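Side-chain contacts in N-terminal acetyltransferase B complex subunit MDM20 (Candida albicans, PDB 5K04), which probably serves as the non-catalytic, largely helical subunit of the NatB complex, which acetylates the N-termini of proteins: residues 375-378 with 379-383; 323-326 with 327-330; 291-294 with 295-298; 335-338 with 339-343; 510-513 with 514-518. One frame throughout, in Å; residues are numbered along the deposited sequence.

How the interactions relate
All five contacts are local, each within one helix or at its end. Interactions 3, 2, 4 and 1 follow one another along the chain. Interaction 3 touches interaction 2 where Val298 packs on Phe324 and Glu295 meets Ser323. Interactions 2 and 4 lie on consecutive helices, 322-326 and 337-346, with nearest atoms about 5 Å apart. Interaction 4 touches interaction 1 through Val341 CG2 and Leu375 CG, 3.8 Å apart. The side chain of Ile338, in interaction 4, is about 10 Å from bound coenzyme A. Interaction 5 is remote: its centre is about 34 Å from that of interaction 1 and about 57 Å from that of interaction 3.

Interaction 1 of 5, residues 375-378 with 379-383; sequences LTLR and TIVSD
Leu377 and Val381 meet one turn apart on helix 372-383, and their methyl groups form the tight side of this contact. Leu377 CD1 lies 3.8 Å from Val381 CG2, and the two side chains cross obliquely. The Leu377 side chain starts anti to the backbone N (chi1 -179°), which carries CD1 along the helix to the valine. Trp414 of helix 409-419 packs on both residues. Ile380 lies on the buried side too, against Leu398 and Leu401 of helix 388-404. Its CG1 is 3.3 Å from Thr376 O, the carbonyl that accepts from Ile380 N. Thr379 is also buried, and its hydroxyl bonds to Thr350 O, in a loop of the same chain.

The looser side carries Arg378 and Ser382. Ser382 is exposed. Its OG donates to Arg378 O over 2.9 Å, while Ser382 N donates to the same oxygen over 3.0 Å. The two donors arrive from opposite faces of the carbonyl plane, tilted 30° and 28° from it. Arg378 runs extended from CG to NE, and its NH2 bonds to Gly558 O.

Apolar branches thus make most of the buried packing, with the Thr379 hydroxyl as a polar link among them. On the open side the serine hydroxyl turns back to its own backbone, so that one residue supplies both donors to Arg378 O.

Interaction 2 of 5, residues 323-326 with 327-330; sequences SFIG and SLKN
Ser327 N donates to Phe324 O over 3.2 Å as helix 322-326 gives way to a loop, and Ser327 then forms the centre of an inverse gamma turn. The Ser327 N bond is a bent one, with an N-H...O angle of 143°. The donor stands well above the carbonyl plane of Phe324, 59° out of it. The bond of the gamma turn runs from Leu328 N to Gly326 O, but the position of Leu328 N is less certain.

Side chains add little. Ile325 CG2 and Leu328 CD2 are 4.5 Å apart, a loose apolar approach. Leu328 CD2 comes nearer to the backbone, 3.5 Å from Ile325 O. Its CG sits between the backbone N and the carbonyl carbon (chi1 55°), which brings the branch back toward the carbonyl of Ile325. Lys329 passes Gly326 O with its aliphatic part: CG and CE are each 3.7 Å from that oxygen. The lysine chain is fully extended beyond CG. Ser327 CB rests 3.5 Å from Phe324 O.

Most of the turn lies at the surface, and the loop runs on toward helix 337-346. Phe324 is the buried member. Its ring makes edge-to-face contacts with Tyr302 of helix 295-305 and Phe346 of helix 337-346, so the short helix packs against both.

Interaction 3 of 5, residues 291-294 with 295-298; sequences SRNI and ETSV
Asn293 and Glu295 meet at a capping arrangement that leads into helix 295-305. Asn293 OD1 accepts from Glu295 N over 3.0 Å, a weak bond with an N-H...O angle of 138°. The Asn293 side chain leaves anti to its own N (chi1 163°), which turns the amide toward the start of the helix. OD1 also lies 3.1 Å from Glu295 CB. The amide and carboxylate planes are perpendicular. Ile294 and Val298 make an apolar contact one turn apart, with their CG2 atoms 3.4 Å from each other. The backbone follows the same step, Val298 N donating to Ile294 O over 3.1 Å.

The next shell holds these groups in place. Ile284 of helix 277-289 packs on Ile294, Ser297 and Val298. Ser297 OG bonds to Asp287 OD2 of that helix. Glu295 OE2 lies very close to Ser323 OG, probably a hydrogen bond, though the modelled distance is doubtfully short. Ser291 ends helix 277-289 as the C-prime residue of a Schellman motif, so one helix closes just before the next begins. A single water joins the two segments: it donates to Asn293 O over 3.0 Å and is hydrogen-bonded to Thr296 OG1.

Interaction 4 of 5, residues 335-338 with 339-343; sequences ENLI and TVVNN
Asn336 and Thr339 form the polar part of this contact, at the first turn of helix 337-346. Asn336 is the N-cap. Its OD1 accepts from Thr339 N over 2.8 Å, in the plane of the amide carbonyl and with an N-H...O angle of 160°. The side chain is placed for this by its first torsion, with CG anti to the backbone N (chi1 178°). Thr339 OG1 lies 3.0 Å from the same OD1, and the two side chains cross at about a right angle. The hydroxyl has its hydrogen-bond partner elsewhere, at Asn306 OD1.

Backbone bonds continue the turn. Val340 N donates to Asn336 O over 3.1 Å, so both oxygens of Asn336 accept from the first turn. Val341 N and Asn342 N follow, donating to Leu337 O and Ile338 O, each over 2.9 Å.

The apolar contact is Leu337 CD1 with Val341 CG2, 3.9 Å apart. Both residues also pack on helix 372-383, at Val372 and Leu375 respectively. Separately, a methyl lies beside an amide: Ile338 and Asn342 run side by side and point the same way, with Ile338 CG2 3.6 Å from Asn342 ND2. The buried amide of Asn342 is well supplied: ND2 donates to Lys308 O and Asn306 O, and OD1 accepts from Tyr312 N. These bonds tie the helix to the chain that follows helix 295-305.

The whole is a classic asparagine N-cap, in which the side-chain oxygen takes up an N-H that has no earlier helical carbonyl to bond to.

Interaction 5 of 5, residues 510-513 with 514-518; sequences FTVA and KILQI
The Phe510 ring and the Lys514 chain lie side by side on helix 506-521, pointing the same way. Lys514 CD approaches ring atom CZ obliquely, at 3.9 Å. Around the ring, Thr574 of helix 571-584 and the loop residues Asn446 and Thr450 also touch the phenylalanine. With CG anti to the backbone N (chi1 -177°), the ring leans toward Lys514. Lys514 starts in the same sense but bends at chi2 (81°), which brings CD beside the ring. Its NZ then reaches the backbone oxygens of Thr450 and Thr452. A buried ammonium group thus gains two carbonyl acceptors, which would probably stabilise its charge.

Two further pairs repeat the one-turn spacing. Thr511 CG2 is 4.0 Å from Ile515 CD1, while Thr511 OG1 bonds to Ser507 O and Asn446 ND2. Ile515 CG1 also closes to 3.2 Å from Thr511 O. Val512 CG1 lies 3.9 Å from Leu516 CD1. In each pair the side chains lie side by side and point the same way, and the backbone binds each one too: Lys514 N to Phe510 O over 2.8 Å, Ile515 N to Thr511 O over 3.1 Å, and Leu516 N to Val512 O over 3.0 Å.

Neighbouring helices cover several sides. Trp462 of helix 456-485 packs on Lys514 and Ile515, Phe531 of helix 525-537 on Ile515 and Leu516, and Leu578 of helix 571-584 on Ala513. This is regular i to i+4 packing of a buried helix in an all-helical fold, consistent with the TPR-like family of this subunit.

Interaction 1 of 5, residues 375-378 with 379-383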
loop_
_atom_site.group_PDB
_atom_site.type_symbol
_atom_site.label_atom_id
_atom_site.label_comp_id
_atom_site.label_asym_id
_atom_site.label_seq_id
_atom_site.Cartn_x
_atom_site.Cartn_y
_atom_site.Cartn_z
ATOM N N LEU A 375 -12.677 18.137 -16.531
ATOM C CA LEU A 375 -13.795 19.045 -16.299
ATOM C C LEU A 375 -15.084 18.285 -16.001
ATOM O O LEU A 375 -15.812 18.635 -15.060
ATOM C CB LEU A 375 -13.977 19.959 -17.514
ATOM C CG LEU A 375 -12.761 20.861 -17.722
ATOM C CD1 LEU A 375 -13.050 22.052 -18.644
ATOM C CD2 LEU A 375 -12.282 21.351 -16.365
ATOM N N THR A 376 -15.368 17.232 -16.778
ATOM C CA THR A 376 -16.617 16.496 -16.597
ATOM C C THR A 376 -16.657 15.795 -15.240
ATOM O O THR A 376 -17.709 15.767 -14.583
ATOM C CB THR A 376 -16.823 15.497 -17.746
ATOM O OG1 THR A 376 -15.786 14.505 -17.764
ATOM C CG2 THR A 376 -16.822 16.224 -19.064
ATOM N N LEU A 377 -15.521 15.243 -14.791
ATOM C CA LEU A 377 -15.496 14.599 -13.479
ATOM C C LEU A 377 -15.786 15.610 -12.371
ATOM O O LEU A 377 -16.611 15.360 -11.485
ATOM C CB LEU A 377 -14.155 13.901 -13.255
ATOM C CG LEU A 377 -13.988 13.157 -11.920
ATOM C CD1 LEU A 377 -15.010 12.033 -11.773
ATOM C CD2 LEU A 377 -12.584 12.621 -11.783
ATOM N N ARG A 378 -15.156 16.785 -12.439
ATOM C CA ARG A 378 -15.484 17.864 -11.512
ATOM C C ARG A 378 -16.975 18.200 -11.553
ATOM O O ARG A 378 -17.614 18.383 -10.513
ATOM C CB ARG A 378 -14.639 19.104 -11.840
ATOM C CG ARG A 378 -13.205 19.065 -11.306
ATOM C CD ARG A 378 -12.362 20.194 -11.880
ATOM N NE ARG A 378 -11.018 20.260 -11.295
ATOM C CZ ARG A 378 -10.583 21.229 -10.483
ATOM N NH1 ARG A 378 -11.381 22.235 -10.141
ATOM N NH2 ARG A 378 -9.340 21.195 -10.009
ATOM N N THR A 379 -17.549 18.293 -12.753
ATOM C CA THR A 379 -18.984 18.531 -12.835
ATOM C C THR A 379 -19.755 17.385 -12.196
ATOM O O THR A 379 -20.696 17.611 -11.431
ATOM C CB THR A 379 -19.410 18.735 -14.292
ATOM O OG1 THR A 379 -18.725 19.868 -14.835
ATOM C CG2 THR A 379 -20.911 19.001 -14.370
ATOM N N ILE A 380 -19.344 16.144 -12.463
ATOM C CA ILE A 380 -20.081 15.013 -11.914
ATOM C C ILE A 380 -19.949 14.982 -10.399
ATOM O O ILE A 380 -20.941 14.810 -9.679
ATOM C CB ILE A 380 -19.611 13.702 -12.570
ATOM C CG1 ILE A 380 -20.181 13.601 -13.987
ATOM C CG2 ILE A 380 -20.045 12.509 -11.756
ATOM C CD1 ILE A 380 -19.622 12.436 -14.806
ATOM N N VAL A 381 -18.732 15.200 -9.887
ATOM C CA VAL A 381 -18.518 15.110 -8.446
ATOM C C VAL A 381 -19.311 16.190 -7.717
ATOM O O VAL A 381 -19.934 15.930 -6.678
ATOM C CB VAL A 381 -17.015 15.184 -8.123
ATOM C CG1 VAL A 381 -16.815 15.223 -6.635
ATOM C CG2 VAL A 381 -16.296 13.988 -8.719
ATOM N N SER A 382 -19.326 17.408 -8.268
ATOM C CA SER A 382 -20.082 18.505 -7.666
ATOM C C SER A 382 -21.574 18.228 -7.653
ATOM O O SER A 382 -22.297 18.762 -6.803
ATOM C CB SER A 382 -19.814 19.809 -8.418
ATOM O OG SER A 382 -18.454 20.162 -8.318
ATOM N N ASP A 383 -22.058 17.406 -8.584
ATOM C CA ASP A 383 -23.485 17.119 -8.687
ATOM C C ASP A 383 -23.940 16.001 -7.747
ATOM O O ASP A 383 -25.149 15.840 -7.551
ATOM C CB ASP A 383 -23.824 16.750 -10.134
ATOM C CG ASP A 383 -25.300 16.492 -10.355
ATOM O OD1 ASP A 383 -26.114 17.395 -10.052
ATOM O OD2 ASP A 383 -25.639 15.406 -10.873
#

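Interaction 2 of 5, residues 323-326 with 327-330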
loop_
_atom_site.group_PDB
_atom_site.type_symbol
_atom_site.label_atom_id
_atom_site.label_comp_id
_atom_site.label_asym_id
_atom_site.label_seq_id
_atom_site.Cartn_x
_atom_site.Cartn_y
_atom_site.Cartn_z
ATOM N N SER A 323 -6.331 40.335 -10.688
ATOM C CA SER A 323 -6.267 40.817 -12.066
ATOM C C SER A 323 -5.989 39.682 -13.052
ATOM O O SER A 323 -6.561 39.655 -14.150
ATOM C CB SER A 323 -5.190 41.892 -12.183
ATOM O OG SER A 323 -3.926 41.376 -11.805
ATOM N N PHE A 324 -5.090 38.757 -12.694
ATOM C CA PHE A 324 -4.777 37.639 -13.581
ATOM C C PHE A 324 -6.003 36.773 -13.820
ATOM O O PHE A 324 -6.300 36.396 -14.960
ATOM C CB PHE A 324 -3.640 36.801 -12.991
ATOM C CG PHE A 324 -3.539 35.410 -13.573
ATOM C CD1 PHE A 324 -2.957 35.200 -14.817
ATOM C CD2 PHE A 324 -4.018 34.314 -12.868
ATOM C CE1 PHE A 324 -2.863 33.920 -15.349
ATOM C CE2 PHE A 324 -3.925 33.034 -13.391
ATOM C CZ PHE A 324 -3.348 32.833 -14.633
ATOM N N ILE A 325 -6.731 36.458 -12.747
ATOM C CA ILE A 325 -7.948 35.670 -12.854
ATOM C C ILE A 325 -9.019 36.421 -13.629
ATOM O O ILE A 325 -9.856 35.803 -14.298
ATOM C CB ILE A 325 -8.435 35.288 -11.451
ATOM C CG1 ILE A 325 -7.329 34.542 -10.689
ATOM C CG2 ILE A 325 -9.726 34.478 -11.537
ATOM C CD1 ILE A 325 -7.116 33.110 -11.167
ATOM N N GLY A 326 -9.012 37.755 -13.555
ATOM C CA GLY A 326 -9.979 38.548 -14.293
ATOM C C GLY A 326 -9.991 38.259 -15.776
ATOM O O GLY A 326 -11.018 38.438 -16.437
ATOM N N SER A 327 -8.866 37.798 -16.319
ATOM C CA SER A 327 -8.840 37.295 -17.684
ATOM C C SER A 327 -9.601 35.970 -17.777
ATOM O O SER A 327 -9.051 34.948 -18.204
ATOM C CB SER A 327 -7.394 37.154 -18.160
ATOM O OG SER A 327 -6.694 38.376 -17.976
ATOM N N LEU A 328 -10.868 35.987 -17.350
ATOM C CA LEU A 328 -11.829 34.909 -17.553
ATOM C C LEU A 328 -12.816 35.236 -18.672
ATOM O O LEU A 328 -13.948 34.737 -18.679
ATOM C CB LEU A 328 -12.580 34.609 -16.252
ATOM C CG LEU A 328 -13.341 35.713 -15.489
ATOM C CD1 LEU A 328 -14.766 35.923 -15.993
ATOM C CD2 LEU A 328 -13.362 35.423 -13.987
ATOM N N LYS A 329 -12.403 36.064 -19.625
ATOM C CA LYS A 329 -13.280 36.568 -20.671
ATOM C C LYS A 329 -12.963 35.848 -21.980
ATOM O O LYS A 329 -11.924 36.102 -22.601
ATOM C CB LYS A 329 -13.119 38.082 -20.782
ATOM C CG LYS A 329 -13.249 38.766 -19.418
ATOM C CD LYS A 329 -13.116 40.276 -19.488
ATOM C CE LYS A 329 -13.171 40.893 -18.092
ATOM N NZ LYS A 329 -13.054 42.391 -18.119
ATOM N N ASN A 330 -13.854 34.932 -22.372
ATOM C CA ASN A 330 -13.830 34.246 -23.671
ATOM C C ASN A 330 -12.582 33.397 -23.887
ATOM O O ASN A 330 -12.400 32.825 -24.965
ATOM C CB ASN A 330 -13.965 35.260 -24.814
ATOM C CG ASN A 330 -14.854 34.764 -25.937
ATOM O OD1 ASN A 330 -15.758 33.960 -25.718
ATOM N ND2 ASN A 330 -14.603 35.246 -27.147
#

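Interaction 3 of 5, residues 291-294 with 295-298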
loop_
_atom_site.group_PDB
_atom_site.type_symbol
_atom_site.label_atom_id
_atom_site.label_comp_id
_atom_site.label_asym_id
_atom_site.label_seq_id
_atom_site.Cartn_x
_atom_site.Cartn_y
_atom_site.Cartn_z
ATOM N N SER A 291 10.344 40.391 -2.232
ATOM C CA SER A 291 9.199 41.238 -1.887
ATOM C C SER A 291 8.751 42.109 -3.066
ATOM O O SER A 291 8.424 43.287 -2.914
ATOM C CB SER A 291 9.518 42.083 -0.651
ATOM O OG SER A 291 9.905 41.229 0.424
ATOM N N ARG A 292 8.716 41.506 -4.253
ATOM C CA ARG A 292 8.287 42.144 -5.487
ATOM C C ARG A 292 6.912 41.621 -5.912
ATOM O O ARG A 292 6.361 40.683 -5.328
ATOM C CB ARG A 292 9.309 41.911 -6.599
ATOM C CG ARG A 292 10.681 42.476 -6.335
ATOM C CD ARG A 292 11.673 41.905 -7.342
ATOM N NE ARG A 292 11.441 42.372 -8.708
ATOM C CZ ARG A 292 12.167 43.313 -9.306
ATOM N NH1 ARG A 292 13.180 43.885 -8.660
ATOM N NH2 ARG A 292 11.888 43.682 -10.552
ATOM N N ASN A 293 6.373 42.232 -6.970
ATOM C CA ASN A 293 5.039 41.907 -7.449
ATOM C C ASN A 293 5.036 40.621 -8.273
ATOM O O ASN A 293 5.828 40.459 -9.205
ATOM C CB ASN A 293 4.486 43.057 -8.277
ATOM C CG ASN A 293 3.315 42.635 -9.126
ATOM O OD1 ASN A 293 3.433 42.495 -10.346
ATOM N ND2 ASN A 293 2.178 42.401 -8.481
ATOM N N ILE A 294 4.097 39.730 -7.945
ATOM C CA ILE A 294 3.983 38.411 -8.562
ATOM C C ILE A 294 3.491 38.461 -10.013
ATOM O O ILE A 294 3.788 37.550 -10.795
ATOM C CB ILE A 294 3.036 37.575 -7.673
ATOM C CG1 ILE A 294 3.540 37.566 -6.230
ATOM C CG2 ILE A 294 2.916 36.152 -8.133
ATOM C CD1 ILE A 294 2.659 36.771 -5.279
ATOM N N GLU A 295 2.799 39.535 -10.403
ATOM C CA GLU A 295 1.866 39.495 -11.532
ATOM C C GLU A 295 2.531 39.085 -12.843
ATOM O O GLU A 295 2.069 38.161 -13.522
ATOM C CB GLU A 295 1.199 40.862 -11.697
ATOM C CG GLU A 295 -0.196 40.934 -11.159
ATOM C CD GLU A 295 -0.944 42.111 -11.716
ATOM O OE1 GLU A 295 -0.643 43.247 -11.295
ATOM O OE2 GLU A 295 -1.812 41.899 -12.593
ATOM N N THR A 296 3.579 39.806 -13.249
ATOM C CA THR A 296 4.135 39.603 -14.585
ATOM C C THR A 296 4.719 38.202 -14.739
ATOM O O THR A 296 4.612 37.593 -15.810
ATOM C CB THR A 296 5.198 40.662 -14.885
ATOM O OG1 THR A 296 6.431 40.290 -14.264
ATOM C CG2 THR A 296 4.775 41.987 -14.319
ATOM N N SER A 297 5.334 37.667 -13.680
ATOM C CA SER A 297 5.904 36.331 -13.787
ATOM C C SER A 297 4.831 35.246 -13.733
ATOM O O SER A 297 5.036 34.160 -14.283
ATOM C CB SER A 297 6.973 36.113 -12.711
ATOM O OG SER A 297 6.723 36.881 -11.557
ATOM N N VAL A 298 3.680 35.523 -13.113
ATOM C CA VAL A 298 2.553 34.601 -13.230
ATOM C C VAL A 298 2.023 34.597 -14.656
ATOM O O VAL A 298 1.758 33.537 -15.234
ATOM C CB VAL A 298 1.443 34.959 -12.224
ATOM C CG1 VAL A 298 0.107 34.350 -12.655
ATOM C CG2 VAL A 298 1.803 34.466 -10.855
HETATM O O HOH W 1 6.928 39.793 -11.874
#

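Interaction 4 of 5, residues 335-338 with 339-343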
loop_
_atom_site.group_PDB
_atom_site.type_symbol
_atom_site.label_atom_id
_atom_site.label_comp_id
_atom_site.label_asym_id
_atom_site.label_seq_id
_atom_site.Cartn_x
_atom_site.Cartn_y
_atom_site.Cartn_z
ATOM N N GLU A 335 -9.722 27.836 -28.236
ATOM C CA GLU A 335 -9.516 26.778 -29.219
ATOM C C GLU A 335 -8.748 25.591 -28.658
ATOM O O GLU A 335 -9.029 24.452 -29.036
ATOM C CB GLU A 335 -8.794 27.322 -30.455
ATOM C CG GLU A 335 -9.718 28.057 -31.433
ATOM C CD GLU A 335 -9.179 28.081 -32.852
ATOM O OE1 GLU A 335 -8.020 28.511 -33.050
ATOM O OE2 GLU A 335 -9.916 27.656 -33.768
ATOM N N ASN A 336 -7.788 25.835 -27.766
ATOM C CA ASN A 336 -6.974 24.768 -27.202
ATOM C C ASN A 336 -7.660 24.207 -25.962
ATOM O O ASN A 336 -7.827 24.908 -24.956
ATOM C CB ASN A 336 -5.561 25.249 -26.869
ATOM C CG ASN A 336 -4.724 24.166 -26.235
ATOM O OD1 ASN A 336 -4.711 24.017 -25.024
ATOM N ND2 ASN A 336 -4.038 23.388 -27.052
ATOM N N LEU A 337 -8.020 22.925 -26.044
ATOM C CA LEU A 337 -8.806 22.267 -25.007
ATOM C C LEU A 337 -8.173 22.427 -23.626
ATOM O O LEU A 337 -8.849 22.791 -22.658
ATOM C CB LEU A 337 -8.969 20.789 -25.380
ATOM C CG LEU A 337 -9.306 19.800 -24.273
ATOM C CD1 LEU A 337 -10.582 20.195 -23.536
ATOM C CD2 LEU A 337 -9.460 18.429 -24.886
ATOM N N ILE A 338 -6.867 22.177 -23.521
ATOM C CA ILE A 338 -6.196 22.237 -22.220
ATOM C C ILE A 338 -6.121 23.674 -21.683
ATOM O O ILE A 338 -6.239 23.900 -20.472
ATOM C CB ILE A 338 -4.818 21.559 -22.322
ATOM C CG1 ILE A 338 -5.026 20.032 -22.426
ATOM C CG2 ILE A 338 -3.923 21.929 -21.123
ATOM C CD1 ILE A 338 -3.798 19.241 -22.806
ATOM N N THR A 339 -5.964 24.666 -22.564
ATOM C CA THR A 339 -6.127 26.055 -22.144
ATOM C C THR A 339 -7.474 26.254 -21.461
ATOM O O THR A 339 -7.554 26.876 -20.400
ATOM C CB THR A 339 -5.994 26.990 -23.352
ATOM O OG1 THR A 339 -4.726 26.787 -23.983
ATOM C CG2 THR A 339 -6.127 28.469 -22.942
ATOM N N VAL A 340 -8.541 25.696 -22.041
ATOM C CA VAL A 340 -9.868 25.841 -21.450
ATOM C C VAL A 340 -9.956 25.092 -20.123
ATOM O O VAL A 340 -10.553 25.579 -19.156
ATOM C CB VAL A 340 -10.938 25.372 -22.449
ATOM C CG1 VAL A 340 -12.339 25.446 -21.824
ATOM C CG2 VAL A 340 -10.873 26.220 -23.709
ATOM N N VAL A 341 -9.358 23.904 -20.054
ATOM C CA VAL A 341 -9.385 23.124 -18.821
ATOM C C VAL A 341 -8.746 23.917 -17.683
ATOM O O VAL A 341 -9.302 24.020 -16.583
ATOM C CB VAL A 341 -8.689 21.766 -19.040
ATOM C CG1 VAL A 341 -8.296 21.118 -17.719
ATOM C CG2 VAL A 341 -9.581 20.841 -19.840
ATOM N N ASN A 342 -7.574 24.501 -17.940
ATOM C CA ASN A 342 -6.897 25.281 -16.909
ATOM C C ASN A 342 -7.727 26.495 -16.510
ATOM O O ASN A 342 -7.932 26.756 -15.318
ATOM C CB ASN A 342 -5.504 25.690 -17.398
ATOM C CG ASN A 342 -4.482 24.538 -17.305
ATOM O OD1 ASN A 342 -4.379 23.874 -16.280
ATOM N ND2 ASN A 342 -3.748 24.301 -18.389
ATOM N N ASN A 343 -8.259 27.222 -17.504
ATOM C CA ASN A 343 -9.065 28.412 -17.224
ATOM C C ASN A 343 -10.297 28.072 -16.396
ATOM O O ASN A 343 -10.618 28.781 -15.436
ATOM C CB ASN A 343 -9.476 29.095 -18.527
ATOM C CG ASN A 343 -8.295 29.664 -19.279
ATOM O OD1 ASN A 343 -7.169 29.655 -18.781
ATOM N ND2 ASN A 343 -8.541 30.156 -20.489
#

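Interaction 5 of 5, residues 510-513 with 514-518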
loop_
_atom_site.group_PDB
_atom_site.type_symbol
_atom_site.label_atom_id
_atom_site.label_comp_id
_atom_site.label_asym_id
_atom_site.label_seq_id
_atom_site.Cartn_x
_atom_site.Cartn_y
_atom_site.Cartn_z
ATOM N N PHE A 510 -9.313 -7.621 6.080
ATOM C CA PHE A 510 -10.547 -7.605 5.302
ATOM C C PHE A 510 -10.566 -8.731 4.279
ATOM O O PHE A 510 -11.597 -9.384 4.083
ATOM C CB PHE A 510 -10.727 -6.264 4.595
ATOM C CG PHE A 510 -12.000 -6.189 3.846
ATOM C CD1 PHE A 510 -13.199 -6.183 4.530
ATOM C CD2 PHE A 510 -12.008 -6.178 2.473
ATOM C CE1 PHE A 510 -14.380 -6.151 3.854
ATOM C CE2 PHE A 510 -13.190 -6.148 1.789
ATOM C CZ PHE A 510 -14.380 -6.138 2.476
ATOM N N THR A 511 -9.427 -8.960 3.610
ATOM C CA THR A 511 -9.313 -10.056 2.652
ATOM C C THR A 511 -9.632 -11.398 3.309
ATOM O O THR A 511 -10.378 -12.205 2.744
ATOM C CB THR A 511 -7.903 -10.050 2.032
ATOM O OG1 THR A 511 -7.719 -8.866 1.241
ATOM C CG2 THR A 511 -7.686 -11.257 1.164
ATOM N N VAL A 512 -9.102 -11.637 4.520
ATOM C CA VAL A 512 -9.387 -12.879 5.241
ATOM C C VAL A 512 -10.849 -12.924 5.677
ATOM O O VAL A 512 -11.527 -13.944 5.504
ATOM C CB VAL A 512 -8.431 -13.044 6.445
ATOM C CG1 VAL A 512 -8.809 -14.264 7.299
ATOM C CG2 VAL A 512 -6.961 -13.161 5.990
ATOM N N ALA A 513 -11.364 -11.811 6.221
ATOM C CA ALA A 513 -12.766 -11.759 6.645
ATOM C C ALA A 513 -13.710 -12.046 5.484
ATOM O O ALA A 513 -14.705 -12.765 5.640
ATOM C CB ALA A 513 -13.081 -10.388 7.238
ATOM N N LYS A 514 -13.395 -11.493 4.307
ATOM C CA LYS A 514 -14.234 -11.649 3.125
ATOM C C LYS A 514 -14.205 -13.083 2.602
ATOM O O LYS A 514 -15.233 -13.618 2.174
ATOM C CB LYS A 514 -13.766 -10.667 2.055
ATOM C CG LYS A 514 -14.726 -10.499 0.922
ATOM C CD LYS A 514 -15.845 -9.528 1.276
ATOM C CE LYS A 514 -16.654 -9.228 0.017
ATOM N NZ LYS A 514 -17.739 -8.260 0.266
ATOM N N ILE A 515 -13.034 -13.717 2.624
ATOM C CA ILE A 515 -12.931 -15.121 2.237
ATOM C C ILE A 515 -13.772 -15.993 3.156
ATOM O O ILE A 515 -14.481 -16.909 2.705
ATOM C CB ILE A 515 -11.457 -15.559 2.250
ATOM C CG1 ILE A 515 -10.721 -14.945 1.052
ATOM C CG2 ILE A 515 -11.351 -17.095 2.305
ATOM C CD1 ILE A 515 -9.212 -14.958 1.219
ATOM N N LEU A 516 -13.670 -15.754 4.462
ATOM C CA LEU A 516 -14.428 -16.546 5.420
ATOM C C LEU A 516 -15.925 -16.379 5.192
ATOM O O LEU A 516 -16.665 -17.361 5.115
ATOM C CB LEU A 516 -14.035 -16.137 6.837
ATOM C CG LEU A 516 -12.619 -16.552 7.230
ATOM C CD1 LEU A 516 -12.157 -15.826 8.497
ATOM C CD2 LEU A 516 -12.598 -18.056 7.405
ATOM N N GLN A 517 -16.371 -15.135 5.011
ATOM C CA GLN A 517 -17.797 -14.859 4.875
ATOM C C GLN A 517 -18.385 -15.582 3.673
ATOM O O GLN A 517 -19.414 -16.257 3.781
ATOM C CB GLN A 517 -18.030 -13.346 4.756
ATOM C CG GLN A 517 -19.477 -12.992 4.404
ATOM C CD GLN A 517 -19.727 -11.502 4.375
ATOM O OE1 GLN A 517 -19.516 -10.845 3.350
ATOM N NE2 GLN A 517 -20.184 -10.955 5.506
ATOM N N ILE A 518 -17.743 -15.438 2.510
ATOM C CA ILE A 518 -18.234 -16.076 1.291
ATOM C C ILE A 518 -18.129 -17.592 1.405
ATOM O O ILE A 518 -19.047 -18.327 1.014
ATOM C CB ILE A 518 -17.460 -15.511 0.079
ATOM C CG1 ILE A 518 -17.578 -13.974 0.069
ATOM C CG2 ILE A 518 -17.954 -16.096 -1.260
ATOM C CD1 ILE A 518 -16.720 -13.325 -0.995
#